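Local atomic coordinates of glutathione S-transferase (Bombyx mori, PDB entry 5ZFG), a protein that probably transfers glutathione to electrophilic compounds and, in the silkworm, metabolises the organophosphate insecticide diazinon. Residues D10-L15 with T167-A172; L24-E29 with Q72-K77; A159-I164 with P195-I200. All coordinates share one frame; numbering follows the deposited sequence.

Contact 1 of 3, residues D10-L15 with T167-A172; sequences DGPPSL and TMTLEA
L15 and P12, on the first turn of helix 12-23, meet M168 and T169 of helix 160-172, so the contact belongs to the seam between the two domains of the glutathione transferase fold: the thioredoxin-like N-terminal part and the all-helical C-terminal part. Only 104 Å² is buried between the segments, and the closest CA atoms, those of P12 and T169, stand 8.5 Å apart. The packing is tightest where L15 CD1 meets M168 CE at 3.7 Å, the two side chains running at about a right angle. M168 reaches across because CG lies anti to its backbone N (chi1 171°), after which bends at chi2 and chi3 hook the methyl toward the leucine; M205 and A204 of helix 195-208 pack beside this pair. The second touch is looser. P12 CG and T169 CG2 come no nearer than 4.1 Å, again crossing nearly perpendicular, with Y107 and I110 of helix 89-114 alongside. D10 and G11 before the helix, and E171 and A172 at the far end of the other segment, are partly exposed. G11, at the N-cap position, accepts the bond from L15 N at its carbonyl O. T169 OG1 turns to hydrogen bonds with S166 O and T114 OG1, and this rotation (chi1 71°) sets CG2 beside the backbone N, facing P12 CG.

Contact 2 of 3, residues L24-E29 with Q72-K77; sequences LEVPFE and QYICDK
L24 pushes one methyl, CD1, into the notch between two neighbouring side chains of helix 67-78, those of I74 and C75. It lies 3.5 Å from I74 CG2 and 3.7 Å from C75 SG. Seen from CD1, the two partners subtend about 92°, so the methyl rests against two separate walls. The walls come from the torsions: in I74, CG2 is anti to the backbone N and projects toward the loop, whereas C75 SG is anti to its carbonyl carbon and flanks the leucine. I74 CG2 is in turn a bump of its own. Measured at that atom, the directions to L24 CD1 and V26 CG2 open by about 75°, and the isoleucine methyl thus fits a hollow whose sides are a leucine and a valine. The valine side is the looser, its CG2 standing 4.3 Å from I74 CG2. The hollow sits at the turn at E25, whose positive phi of 59° belongs to a Schellman motif ending helix 12-23. The turn carries the chain round so that L24 and V26 both point at the helix, while E25 itself takes no part in the packing and is exposed. In fold terms this is the βαβ unit of the thioredoxin-like domain, in which helix 12-23 connects parallel strands 3-7 and 29-32, and the loop leading to the second strand packs here on the last helix of that domain. L21 touches both V26 and I74, and L57 of strand 56-59 also lies against I74; L84 adds cover to L24. Helix 67-78 also faces the dimer partner, Y73 packing on A93 and Q72 on N96 of the second subunit.

Contact 3 of 3, residues A159-I164 with P195-I200; sequences ADFPLI and PDLWKI
F161 and L197 approach each other from helices whose CA atoms are 9.2 Å apart at this pair, and I164 and W198, three residues and one residue further along their helices, are 9.0 Å apart. Every residue from D160 to I164 and from P195 to I200 has helical phi and psi. This joins helix 160-172, the central helix of the C-terminal domain, to helix 195-208. L197 points at the partner helix, and its CD1 approaches the F161 ring obliquely, 3.8 Å from CE1 and 4.1 Å from CZ. F161 leaves its helix less directly: with CG anti to the carbonyl carbon (chi1 -56°), the ring swings across until its far end meets the leucine. The second pair is lighter. I164 CG2 stands 4.4 Å from W198 CZ3, near the plane of the indole and at its edge. S16 and Q19 of helix 12-23 adjoin F161, while F190 and W186 pack on I164. Before F161, D160 OD2 bonds T157 N, consistent with the N-capping box known at the start of this helix in the family, and OD1 takes both A151 N and W186 NE1. Across the segments the chemistry is entirely apolar: methyls meet ring carbons, and W198 NE1 is engaged by E202 OE2 on its own helix. Between these two segments cohesion therefore rests on fit and burial of carbon surface, without a directional bond.

Contacts 1 and 3 are near neighbours, their centres 9 Å apart, and both draw on helix 160-172. They touch directly: L15 CD2 lies 3.7 Å from I200 O, and M168 CG lies 3.9 Å from W198 CH2. Their segments alternate along the chain, and through them the start of helix 12-23 meets helices 160-172 and 195-208. Contact 2 stands apart, its centre about 21 Å from that of contact 1 and 15 Å from that of contact 3, and joins two parts of the N-terminal domain, with nearest atoms about 7 Å from either of the others. In relatives the glutathione site lies close to the N-terminal end of helix 12-23, so contact 1 probably adjoins it.

Contact 1 of 3, residues D10-L15 with T167-A172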
ATOM      1  N   ASP B  10     -16.560  -8.236 -10.118  1.00  8.74           N
ATOM      2  CA  ASP B  10     -17.155  -7.596  -8.956  1.00 13.93           C
ATOM      3  C   ASP B  10     -16.112  -7.146  -7.935  1.00 11.48           C
ATOM      4  O   ASP B  10     -16.458  -6.883  -6.779  1.00 16.15           O
ATOM      5  CB  ASP B  10     -18.176  -8.534  -8.307  1.00 13.48           C
ATOM      6  CG  ASP B  10     -17.571  -9.863  -7.864  1.00 23.74           C
ATOM      7  OD1 ASP B  10     -16.363 -10.118  -8.104  1.00 20.59           O
ATOM      8  OD2 ASP B  10     -18.320 -10.666  -7.269  1.00 25.85           O
ATOM      9  N   GLY B  11     -14.846  -7.042  -8.332  1.00 11.91           N
ATOM     10  CA  GLY B  11     -13.783  -6.761  -7.389  1.00  7.94           C
ATOM     11  C   GLY B  11     -13.248  -5.350  -7.499  1.00  6.93           C
ATOM     12  O   GLY B  11     -12.699  -4.955  -8.526  1.00  7.67           O
ATOM     13  N   PRO B  12     -13.385  -4.563  -6.433  1.00  8.27           N
ATOM     14  CA  PRO B  12     -12.994  -3.142  -6.486  1.00  6.22           C
ATOM     15  C   PRO B  12     -11.565  -2.915  -6.966  1.00  8.82           C
ATOM     16  O   PRO B  12     -11.333  -1.964  -7.732  1.00  9.76           O
ATOM     17  CB  PRO B  12     -13.201  -2.674  -5.038  1.00 10.05           C
ATOM     18  CG  PRO B  12     -14.398  -3.505  -4.602  1.00  9.95           C
ATOM     19  CD  PRO B  12     -14.176  -4.867  -5.224  1.00 12.10           C
ATOM     20  N   PRO B  13     -10.574  -3.744  -6.580  1.00  8.11           N
ATOM     21  CA  PRO B  13      -9.211  -3.495  -7.100  1.00  8.87           C
ATOM     22  C   PRO B  13      -9.113  -3.660  -8.612  1.00  7.51           C
ATOM     23  O   PRO B  13      -8.404  -2.893  -9.292  1.00  6.10           O
ATOM     24  CB  PRO B  13      -8.354  -4.532  -6.353  1.00  8.70           C
ATOM     25  CG  PRO B  13      -9.126  -4.857  -5.132  1.00  8.89           C
ATOM     26  CD  PRO B  13     -10.563  -4.855  -5.602  1.00  8.09           C
ATOM     27  N   SER B  14      -9.828  -4.649  -9.147  1.00  4.45           N
ATOM     28  CA  SER B  14      -9.904  -4.833 -10.596  1.00  6.43           C
ATOM     29  C   SER B  14     -10.571  -3.632 -11.266  1.00  6.44           C
ATOM     30  O   SER B  14     -10.096  -3.148 -12.306  1.00  6.14           O
ATOM     31  CB  SER B  14     -10.683  -6.115 -10.924  1.00  7.63           C
ATOM     32  OG  SER B  14      -9.993  -7.321 -10.598  1.00  9.71           O
ATOM     33  N   LEU B  15     -11.703  -3.167 -10.706  1.00  4.78           N
ATOM     34  CA  LEU B  15     -12.421  -2.043 -11.299  1.00  6.03           C
ATOM     35  C   LEU B  15     -11.542  -0.812 -11.359  1.00  7.67           C
ATOM     36  O   LEU B  15     -11.561  -0.074 -12.348  1.00  6.74           O
ATOM     37  CB  LEU B  15     -13.697  -1.728 -10.518  1.00  5.51           C
ATOM     38  CG  LEU B  15     -14.634  -2.918 -10.237  1.00  7.28           C
ATOM     39  CD1 LEU B  15     -15.661  -2.541  -9.174  1.00  9.67           C
ATOM     40  CD2 LEU B  15     -15.341  -3.349 -11.508  1.00  7.96           C
ATOM     41  N   THR B 167     -16.275   2.971  -1.685  1.00  8.82           N
ATOM     42  CA  THR B 167     -17.524   3.640  -1.319  1.00  8.12           C
ATOM     43  C   THR B 167     -18.711   3.051  -2.073  1.00 10.58           C
ATOM     44  O   THR B 167     -19.827   2.987  -1.538  1.00 10.80           O
ATOM     45  CB  THR B 167     -17.401   5.141  -1.607  1.00 11.21           C
ATOM     46  OG1 THR B 167     -16.201   5.654  -0.987  1.00 11.09           O
ATOM     47  CG2 THR B 167     -18.621   5.896  -1.072  1.00 10.73           C
ATOM     48  N   MET B 168     -18.477   2.607  -3.307  1.00  9.65           N
ATOM     49  CA  MET B 168     -19.526   1.965  -4.090  1.00 12.58           C
ATOM     50  C   MET B 168     -20.107   0.758  -3.365  1.00 12.25           C
ATOM     51  O   MET B 168     -21.312   0.493  -3.474  1.00 12.81           O
ATOM     52  CB  MET B 168     -18.971   1.578  -5.469  1.00  8.70           C
ATOM     53  CG  MET B 168     -19.926   0.700  -6.311  1.00 11.71           C
ATOM     54  SD  MET B 168     -19.792  -1.062  -5.932  1.00 10.78           S
ATOM     55  CE  MET B 168     -18.216  -1.389  -6.742  1.00 10.01           C
ATOM     56  N   THR B 169     -19.292   0.032  -2.582  1.00  8.55           N
ATOM     57  CA  THR B 169     -19.830  -1.133  -1.892  1.00  9.35           C
ATOM     58  C   THR B 169     -20.767  -0.736  -0.758  1.00 10.89           C
ATOM     59  O   THR B 169     -21.630  -1.535  -0.378  1.00 11.02           O
ATOM     60  CB  THR B 169     -18.723  -2.034  -1.342  1.00 15.82           C
ATOM     61  OG1 THR B 169     -18.075  -1.383  -0.237  1.00 12.06           O
ATOM     62  CG2 THR B 169     -17.701  -2.395  -2.431  1.00 11.69           C
ATOM     63  N   LEU B 170     -20.624   0.474  -0.212  1.00  9.82           N
ATOM     64  CA  LEU B 170     -21.622   0.963   0.729  1.00 11.21           C
ATOM     65  C   LEU B 170     -22.942   1.223   0.013  1.00 13.33           C
ATOM     66  O   LEU B 170     -24.011   0.825   0.496  1.00 15.85           O
ATOM     67  CB  LEU B 170     -21.124   2.231   1.430  1.00 14.26           C
ATOM     68  CG  LEU B 170     -19.919   2.000   2.352  1.00 14.05           C
ATOM     69  CD1 LEU B 170     -19.246   3.324   2.704  1.00 15.39           C
ATOM     70  CD2 LEU B 170     -20.323   1.246   3.629  1.00 16.92           C
ATOM     71  N   GLU B 171     -22.891   1.874  -1.153  1.00 11.51           N
ATOM     72  CA  GLU B 171     -24.129   2.070  -1.902  1.00 17.15           C
ATOM     73  C   GLU B 171     -24.769   0.736  -2.270  1.00 15.29           C
ATOM     74  O   GLU B 171     -26.003   0.614  -2.274  1.00 12.69           O
ATOM     75  CB  GLU B 171     -23.896   2.908  -3.164  1.00 16.57           C
ATOM     76  CG  GLU B 171     -25.223   3.201  -3.899  1.00 20.22           C
ATOM     77  CD  GLU B 171     -25.075   4.012  -5.184  1.00 28.06           C
ATOM     78  OE1 GLU B 171     -23.956   4.447  -5.529  1.00 19.24           O
ATOM     79  OE2 GLU B 171     -26.108   4.218  -5.861  1.00 23.73           O
ATOM     80  N   ALA B 172     -23.953  -0.281  -2.551  1.00 10.34           N
ATOM     81  CA  ALA B 172     -24.486  -1.573  -2.965  1.00 13.00           C
ATOM     82  C   ALA B 172     -25.362  -2.200  -1.896  1.00 16.19           C
ATOM     83  O   ALA B 172     -26.265  -2.977  -2.220  1.00 21.89           O
ATOM     84  CB  ALA B 172     -23.345  -2.526  -3.325  1.00 11.20           C
TER

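Contact 2 of 3, residues L24-E29 with Q72-K77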
ATOM      1  N   LEU B  24      -6.880   6.743 -19.144  1.00  9.92           N
ATOM      2  CA  LEU B  24      -5.611   7.054 -19.790  1.00 13.77           C
ATOM      3  C   LEU B  24      -5.594   6.669 -21.261  1.00 14.27           C
ATOM      4  O   LEU B  24      -4.598   6.945 -21.947  1.00 13.28           O
ATOM      5  CB  LEU B  24      -4.467   6.346 -19.066  1.00 11.95           C
ATOM      6  CG  LEU B  24      -4.181   6.915 -17.672  1.00 16.30           C
ATOM      7  CD1 LEU B  24      -3.036   6.150 -17.027  1.00 17.30           C
ATOM      8  CD2 LEU B  24      -3.856   8.385 -17.780  1.00 20.29           C
ATOM      9  N   GLU B  25      -6.664   6.038 -21.749  1.00 13.30           N
ATOM     10  CA  GLU B  25      -6.751   5.578 -23.133  1.00 13.74           C
ATOM     11  C   GLU B  25      -5.629   4.602 -23.480  1.00 13.31           C
ATOM     12  O   GLU B  25      -5.082   4.630 -24.579  1.00 15.27           O
ATOM     13  CB  GLU B  25      -6.753   6.769 -24.102  1.00 21.45           C
ATOM     14  CG  GLU B  25      -7.671   7.892 -23.660  1.00 24.00           C
ATOM     15  CD  GLU B  25      -7.877   8.934 -24.745  1.00 29.34           C
ATOM     16  OE1 GLU B  25      -7.124   9.929 -24.769  1.00 30.54           O
ATOM     17  OE2 GLU B  25      -8.779   8.736 -25.582  1.00 34.82           O
ATOM     18  N   VAL B  26      -5.286   3.726 -22.540  1.00 12.33           N
ATOM     19  CA  VAL B  26      -4.301   2.677 -22.768  1.00 10.87           C
ATOM     20  C   VAL B  26      -5.060   1.417 -23.178  1.00 14.87           C
ATOM     21  O   VAL B  26      -5.887   0.924 -22.389  1.00 15.96           O
ATOM     22  CB  VAL B  26      -3.436   2.426 -21.523  1.00 10.12           C
ATOM     23  CG1 VAL B  26      -2.521   1.254 -21.760  1.00  9.50           C
ATOM     24  CG2 VAL B  26      -2.620   3.674 -21.167  1.00 14.82           C
ATOM     25  N   PRO B  27      -4.862   0.902 -24.389  1.00 17.92           N
ATOM     26  CA  PRO B  27      -5.630  -0.276 -24.819  1.00 18.17           C
ATOM     27  C   PRO B  27      -5.161  -1.532 -24.100  1.00 15.96           C
ATOM     28  O   PRO B  27      -3.972  -1.702 -23.825  1.00 13.64           O
ATOM     29  CB  PRO B  27      -5.350  -0.351 -26.326  1.00 20.19           C
ATOM     30  CG  PRO B  27      -4.854   1.023 -26.692  1.00 23.51           C
ATOM     31  CD  PRO B  27      -4.060   1.454 -25.494  1.00 16.68           C
ATOM     32  N   PHE B  28      -6.106  -2.420 -23.794  1.00 16.26           N
ATOM     33  CA  PHE B  28      -5.757  -3.659 -23.107  1.00 13.13           C
ATOM     34  C   PHE B  28      -6.780  -4.736 -23.423  1.00 14.69           C
ATOM     35  O   PHE B  28      -7.912  -4.452 -23.825  1.00 21.24           O
ATOM     36  CB  PHE B  28      -5.667  -3.457 -21.586  1.00 13.48           C
ATOM     37  CG  PHE B  28      -6.981  -3.153 -20.936  1.00  9.49           C
ATOM     38  CD1 PHE B  28      -7.685  -4.138 -20.240  1.00 12.35           C
ATOM     39  CD2 PHE B  28      -7.518  -1.877 -21.003  1.00 13.41           C
ATOM     40  CE1 PHE B  28      -8.885  -3.844 -19.635  1.00 12.79           C
ATOM     41  CE2 PHE B  28      -8.726  -1.583 -20.406  1.00 13.19           C
ATOM     42  CZ  PHE B  28      -9.413  -2.575 -19.719  1.00 17.66           C
ATOM     43  N   GLU B  29      -6.360  -5.982 -23.226  1.00 11.38           N
ATOM     44  CA  GLU B  29      -7.241  -7.140 -23.281  1.00 14.03           C
ATOM     45  C   GLU B  29      -7.645  -7.517 -21.860  1.00 14.07           C
ATOM     46  O   GLU B  29      -6.785  -7.619 -20.980  1.00 14.08           O
ATOM     47  CB  GLU B  29      -6.554  -8.324 -23.962  1.00 17.57           C
ATOM     48  CG  GLU B  29      -7.344  -9.636 -23.863  1.00 22.18           C
ATOM     49  CD  GLU B  29      -6.685 -10.794 -24.607  1.00 29.70           C
ATOM     50  OE1 GLU B  29      -6.269 -10.596 -25.766  1.00 35.36           O
ATOM     51  OE2 GLU B  29      -6.590 -11.898 -24.032  1.00 34.40           O
ATOM     52  N   GLN B  72       0.022   2.860 -10.374  1.00  3.99           N
ATOM     53  CA  GLN B  72       1.202   3.721 -10.483  1.00  5.35           C
ATOM     54  C   GLN B  72       2.001   3.420 -11.750  1.00  6.64           C
ATOM     55  O   GLN B  72       2.487   4.341 -12.428  1.00  6.56           O
ATOM     56  CB  GLN B  72       2.054   3.552  -9.223  1.00  4.31           C
ATOM     57  CG  GLN B  72       1.322   4.094  -7.981  1.00  5.66           C
ATOM     58  CD  GLN B  72       1.854   3.553  -6.667  1.00 13.32           C
ATOM     59  OE1 GLN B  72       2.330   2.423  -6.597  1.00  6.34           O
ATOM     60  NE2 GLN B  72       1.757   4.364  -5.606  1.00 11.72           N
ATOM     61  N   TYR B  73       2.103   2.140 -12.109  1.00  4.69           N
ATOM     62  CA  TYR B  73       2.924   1.739 -13.249  1.00  6.88           C
ATOM     63  C   TYR B  73       2.302   2.186 -14.565  1.00  7.31           C
ATOM     64  O   TYR B  73       3.002   2.696 -15.441  1.00  6.83           O
ATOM     65  CB  TYR B  73       3.113   0.227 -13.234  1.00  5.22           C
ATOM     66  CG  TYR B  73       3.682  -0.351 -14.526  1.00  7.13           C
ATOM     67  CD1 TYR B  73       5.006  -0.133 -14.870  1.00 10.00           C
ATOM     68  CD2 TYR B  73       2.890  -1.097 -15.380  1.00 11.38           C
ATOM     69  CE1 TYR B  73       5.535  -0.653 -16.039  1.00 10.47           C
ATOM     70  CE2 TYR B  73       3.405  -1.619 -16.565  1.00 10.47           C
ATOM     71  CZ  TYR B  73       4.733  -1.391 -16.877  1.00 10.55           C
ATOM     72  OH  TYR B  73       5.272  -1.916 -18.034  1.00 16.66           O
ATOM     73  N   ILE B  74       0.985   2.020 -14.707  1.00  6.59           N
ATOM     74  CA  ILE B  74       0.322   2.426 -15.943  1.00  7.41           C
ATOM     75  C   ILE B  74       0.545   3.914 -16.207  1.00 11.53           C
ATOM     76  O   ILE B  74       0.815   4.331 -17.346  1.00  8.80           O
ATOM     77  CB  ILE B  74      -1.176   2.064 -15.874  1.00  7.24           C
ATOM     78  CG1 ILE B  74      -1.358   0.551 -15.964  1.00 10.23           C
ATOM     79  CG2 ILE B  74      -1.939   2.777 -16.988  1.00 14.18           C
ATOM     80  CD1 ILE B  74      -0.319  -0.156 -16.764  1.00 19.99           C
ATOM     81  N   CYS B  75       0.495   4.735 -15.154  1.00  8.11           N
ATOM     82  CA  CYS B  75       0.748   6.167 -15.308  1.00  7.61           C
ATOM     83  C   CYS B  75       2.219   6.449 -15.591  1.00 11.65           C
ATOM     84  O   CYS B  75       2.545   7.176 -16.538  1.00 11.03           O
ATOM     85  CB  CYS B  75       0.292   6.926 -14.062  1.00  7.47           C
ATOM     86  SG  CYS B  75      -1.464   6.817 -13.727  1.00  9.34           S
ATOM     87  N   ASP B  76       3.122   5.887 -14.774  1.00  8.48           N
ATOM     88  CA  ASP B  76       4.562   6.127 -14.944  1.00 11.13           C
ATOM     89  C   ASP B  76       5.048   5.702 -16.325  1.00  8.39           C
ATOM     90  O   ASP B  76       5.894   6.372 -16.926  1.00 11.96           O
ATOM     91  CB  ASP B  76       5.374   5.365 -13.889  1.00  9.78           C
ATOM     92  CG  ASP B  76       5.188   5.907 -12.473  1.00  9.06           C
ATOM     93  OD1 ASP B  76       4.708   7.047 -12.313  1.00 10.80           O
ATOM     94  OD2 ASP B  76       5.548   5.170 -11.522  1.00  9.51           O
ATOM     95  N   LYS B  77       4.551   4.578 -16.832  1.00  9.34           N
ATOM     96  CA  LYS B  77       5.061   4.033 -18.085  0.54 11.33           C
ATOM     97  C   LYS B  77       4.412   4.696 -19.296  1.00 13.37           C
ATOM     98  O   LYS B  77       5.101   5.086 -20.242  1.00 14.02           O
ATOM     99  CB  LYS B  77       4.842   2.518 -18.116  0.54 11.18           C
ATOM    100  CG  LYS B  77       5.179   1.868 -19.447  0.54 13.26           C
ATOM    101  CD  LYS B  77       6.675   1.766 -19.647  0.54 13.17           C
ATOM    102  CE  LYS B  77       6.998   0.824 -20.799  0.54 24.05           C
ATOM    103  NZ  LYS B  77       8.309   1.155 -21.422  0.54 24.26           N
TER

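Contact 3 of 3, residues A159-I164 with P195-I200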
ATOM      1  N   ALA B 159      -5.727   8.151  -7.173  1.00  4.92           N
ATOM      2  CA  ALA B 159      -6.160   7.945  -5.793  1.00  5.34           C
ATOM      3  C   ALA B 159      -7.678   7.856  -5.690  1.00  7.85           C
ATOM      4  O   ALA B 159      -8.203   7.228  -4.762  1.00  5.73           O
ATOM      5  CB  ALA B 159      -5.634   9.076  -4.905  1.00  8.33           C
ATOM      6  N   ASP B 160      -8.402   8.453  -6.641  1.00  9.11           N
ATOM      7  CA  ASP B 160      -9.856   8.466  -6.547  1.00  8.36           C
ATOM      8  C   ASP B 160     -10.468   7.087  -6.783  1.00  6.58           C
ATOM      9  O   ASP B 160     -11.422   6.716  -6.096  1.00  8.73           O
ATOM     10  CB  ASP B 160     -10.430   9.469  -7.539  1.00  8.74           C
ATOM     11  CG  ASP B 160     -10.206  10.877  -7.092  1.00  6.37           C
ATOM     12  OD1 ASP B 160     -10.872  11.271  -6.107  1.00 11.95           O
ATOM     13  OD2 ASP B 160      -9.333  11.559  -7.678  1.00 10.61           O
ATOM     14  N   PHE B 161      -9.951   6.327  -7.751  1.00  6.92           N
ATOM     15  CA  PHE B 161     -10.623   5.091  -8.154  1.00  4.53           C
ATOM     16  C   PHE B 161     -10.747   4.087  -7.021  1.00  8.93           C
ATOM     17  O   PHE B 161     -11.862   3.583  -6.803  1.00  6.65           O
ATOM     18  CB  PHE B 161      -9.940   4.451  -9.373  1.00  5.56           C
ATOM     19  CG  PHE B 161      -9.840   5.357 -10.559  1.00  6.56           C
ATOM     20  CD1 PHE B 161     -10.963   6.022 -11.047  1.00  7.30           C
ATOM     21  CD2 PHE B 161      -8.612   5.558 -11.181  1.00  8.94           C
ATOM     22  CE1 PHE B 161     -10.852   6.888 -12.136  1.00  8.03           C
ATOM     23  CE2 PHE B 161      -8.493   6.406 -12.280  1.00  7.82           C
ATOM     24  CZ  PHE B 161      -9.621   7.075 -12.753  1.00  9.55           C
ATOM     25  N   PRO B 162      -9.690   3.749  -6.263  1.00  7.12           N
ATOM     26  CA  PRO B 162      -9.894   2.779  -5.179  1.00  7.73           C
ATOM     27  C   PRO B 162     -10.876   3.283  -4.139  1.00  4.59           C
ATOM     28  O   PRO B 162     -11.701   2.494  -3.654  1.00  7.55           O
ATOM     29  CB  PRO B 162      -8.469   2.575  -4.616  1.00  7.33           C
ATOM     30  CG  PRO B 162      -7.561   2.940  -5.785  1.00  8.96           C
ATOM     31  CD  PRO B 162      -8.269   4.099  -6.412  1.00  7.13           C
ATOM     32  N   LEU B 163     -10.841   4.582  -3.810  1.00  5.95           N
ATOM     33  CA  LEU B 163     -11.783   5.083  -2.812  1.00  6.30           C
ATOM     34  C   LEU B 163     -13.208   5.097  -3.360  1.00  6.80           C
ATOM     35  O   LEU B 163     -14.159   4.794  -2.630  1.00  9.64           O
ATOM     36  CB  LEU B 163     -11.365   6.478  -2.344  1.00  7.13           C
ATOM     37  CG  LEU B 163      -9.982   6.539  -1.650  1.00  4.33           C
ATOM     38  CD1 LEU B 163      -9.457   7.973  -1.571  1.00  7.04           C
ATOM     39  CD2 LEU B 163     -10.094   5.915  -0.261  1.00  8.55           C
ATOM     40  N   ILE B 164     -13.368   5.423  -4.647  1.00  6.00           N
ATOM     41  CA  ILE B 164     -14.701   5.390  -5.253  1.00  9.38           C
ATOM     42  C   ILE B 164     -15.282   3.985  -5.155  1.00  5.83           C
ATOM     43  O   ILE B 164     -16.418   3.781  -4.715  1.00  6.37           O
ATOM     44  CB  ILE B 164     -14.651   5.861  -6.718  1.00  6.00           C
ATOM     45  CG1 ILE B 164     -14.546   7.395  -6.798  1.00  8.90           C
ATOM     46  CG2 ILE B 164     -15.889   5.313  -7.465  1.00  8.82           C
ATOM     47  CD1 ILE B 164     -15.808   8.118  -6.343  1.00 10.81           C
ATOM     48  N   PRO B 195     -19.189   9.696 -16.392  1.00 17.02           N
ATOM     49  CA  PRO B 195     -20.177   8.605 -16.472  1.00 15.61           C
ATOM     50  C   PRO B 195     -19.635   7.322 -17.082  1.00 10.92           C
ATOM     51  O   PRO B 195     -20.091   6.236 -16.709  1.00 13.58           O
ATOM     52  CB  PRO B 195     -21.302   9.214 -17.331  1.00 21.33           C
ATOM     53  CG  PRO B 195     -20.639  10.291 -18.122  1.00 21.32           C
ATOM     54  CD  PRO B 195     -19.579  10.862 -17.207  1.00 20.21           C
ATOM     55  N   ASP B 196     -18.713   7.418 -18.044  1.00 16.80           N
ATOM     56  CA  ASP B 196     -18.109   6.222 -18.625  0.52 17.15           C
ATOM     57  C   ASP B 196     -17.330   5.430 -17.579  1.00 16.84           C
ATOM     58  O   ASP B 196     -17.410   4.196 -17.528  1.00 14.49           O
ATOM     59  CB  ASP B 196     -17.191   6.616 -19.783  0.52 19.15           C
ATOM     60  CG  ASP B 196     -16.085   7.585 -19.354  0.52 18.65           C
ATOM     61  OD1 ASP B 196     -16.380   8.550 -18.605  0.52 18.43           O
ATOM     62  OD2 ASP B 196     -14.918   7.374 -19.756  0.52 23.10           O
ATOM     63  N   LEU B 197     -16.574   6.124 -16.734  1.00 11.70           N
ATOM     64  CA  LEU B 197     -15.830   5.444 -15.675  1.00 13.93           C
ATOM     65  C   LEU B 197     -16.769   4.880 -14.620  1.00 15.42           C
ATOM     66  O   LEU B 197     -16.577   3.752 -14.140  1.00 13.13           O
ATOM     67  CB  LEU B 197     -14.836   6.414 -15.052  1.00  9.92           C
ATOM     68  CG  LEU B 197     -13.824   7.026 -16.031  1.00 10.28           C
ATOM     69  CD1 LEU B 197     -12.786   7.876 -15.279  1.00 10.88           C
ATOM     70  CD2 LEU B 197     -13.151   5.932 -16.882  1.00 10.25           C
ATOM     71  N   TRP B 198     -17.797   5.641 -14.251  1.00 11.97           N
ATOM     72  CA  TRP B 198     -18.747   5.140 -13.266  1.00 13.52           C
ATOM     73  C   TRP B 198     -19.476   3.906 -13.784  1.00 16.01           C
ATOM     74  O   TRP B 198     -19.815   3.015 -13.000  1.00 11.20           O
ATOM     75  CB  TRP B 198     -19.745   6.239 -12.852  1.00 14.71           C
ATOM     76  CG  TRP B 198     -20.862   5.634 -12.075  1.00 12.91           C
ATOM     77  CD1 TRP B 198     -22.146   5.430 -12.500  1.00 21.69           C
ATOM     78  CD2 TRP B 198     -20.773   5.042 -10.772  1.00 15.57           C
ATOM     79  NE1 TRP B 198     -22.867   4.776 -11.529  1.00 18.56           N
ATOM     80  CE2 TRP B 198     -22.048   4.528 -10.458  1.00 20.78           C
ATOM     81  CE3 TRP B 198     -19.742   4.910  -9.834  1.00 13.84           C
ATOM     82  CZ2 TRP B 198     -22.321   3.895  -9.248  1.00 21.24           C
ATOM     83  CZ3 TRP B 198     -20.017   4.281  -8.631  1.00 16.32           C
ATOM     84  CH2 TRP B 198     -21.292   3.777  -8.352  1.00 19.82           C
ATOM     85  N   LYS B 199     -19.681   3.801 -15.106  1.00 13.74           N
ATOM     86  CA  LYS B 199     -20.316   2.601 -15.655  1.00 14.62           C
ATOM     87  C   LYS B 199     -19.581   1.334 -15.247  1.00 11.88           C
ATOM     88  O   LYS B 199     -20.209   0.287 -15.064  1.00 11.63           O
ATOM     89  CB  LYS B 199     -20.375   2.674 -17.181  1.00 20.50           C
ATOM     90  CG  LYS B 199     -21.692   3.164 -17.745  1.00 34.47           C
ATOM     91  CD  LYS B 199     -21.798   2.812 -19.225  1.00 39.22           C
ATOM     92  CE  LYS B 199     -23.169   3.154 -19.785  1.00 45.07           C
ATOM     93  NZ  LYS B 199     -23.216   4.581 -20.206  1.00 42.41           N
ATOM     94  N   ILE B 200     -18.252   1.403 -15.138  1.00 11.82           N
ATOM     95  CA  ILE B 200     -17.461   0.255 -14.697  1.00  9.24           C
ATOM     96  C   ILE B 200     -17.806  -0.101 -13.251  1.00  7.21           C
ATOM     97  O   ILE B 200     -18.021  -1.273 -12.917  1.00  9.85           O
ATOM     98  CB  ILE B 200     -15.957   0.555 -14.877  1.00  7.09           C
ATOM     99  CG1 ILE B 200     -15.616   0.706 -16.364  1.00  8.95           C
ATOM    100  CG2 ILE B 200     -15.100  -0.559 -14.255  1.00  9.34           C
ATOM    101  CD1 ILE B 200     -14.222   1.260 -16.632  1.00  9.52           C
TER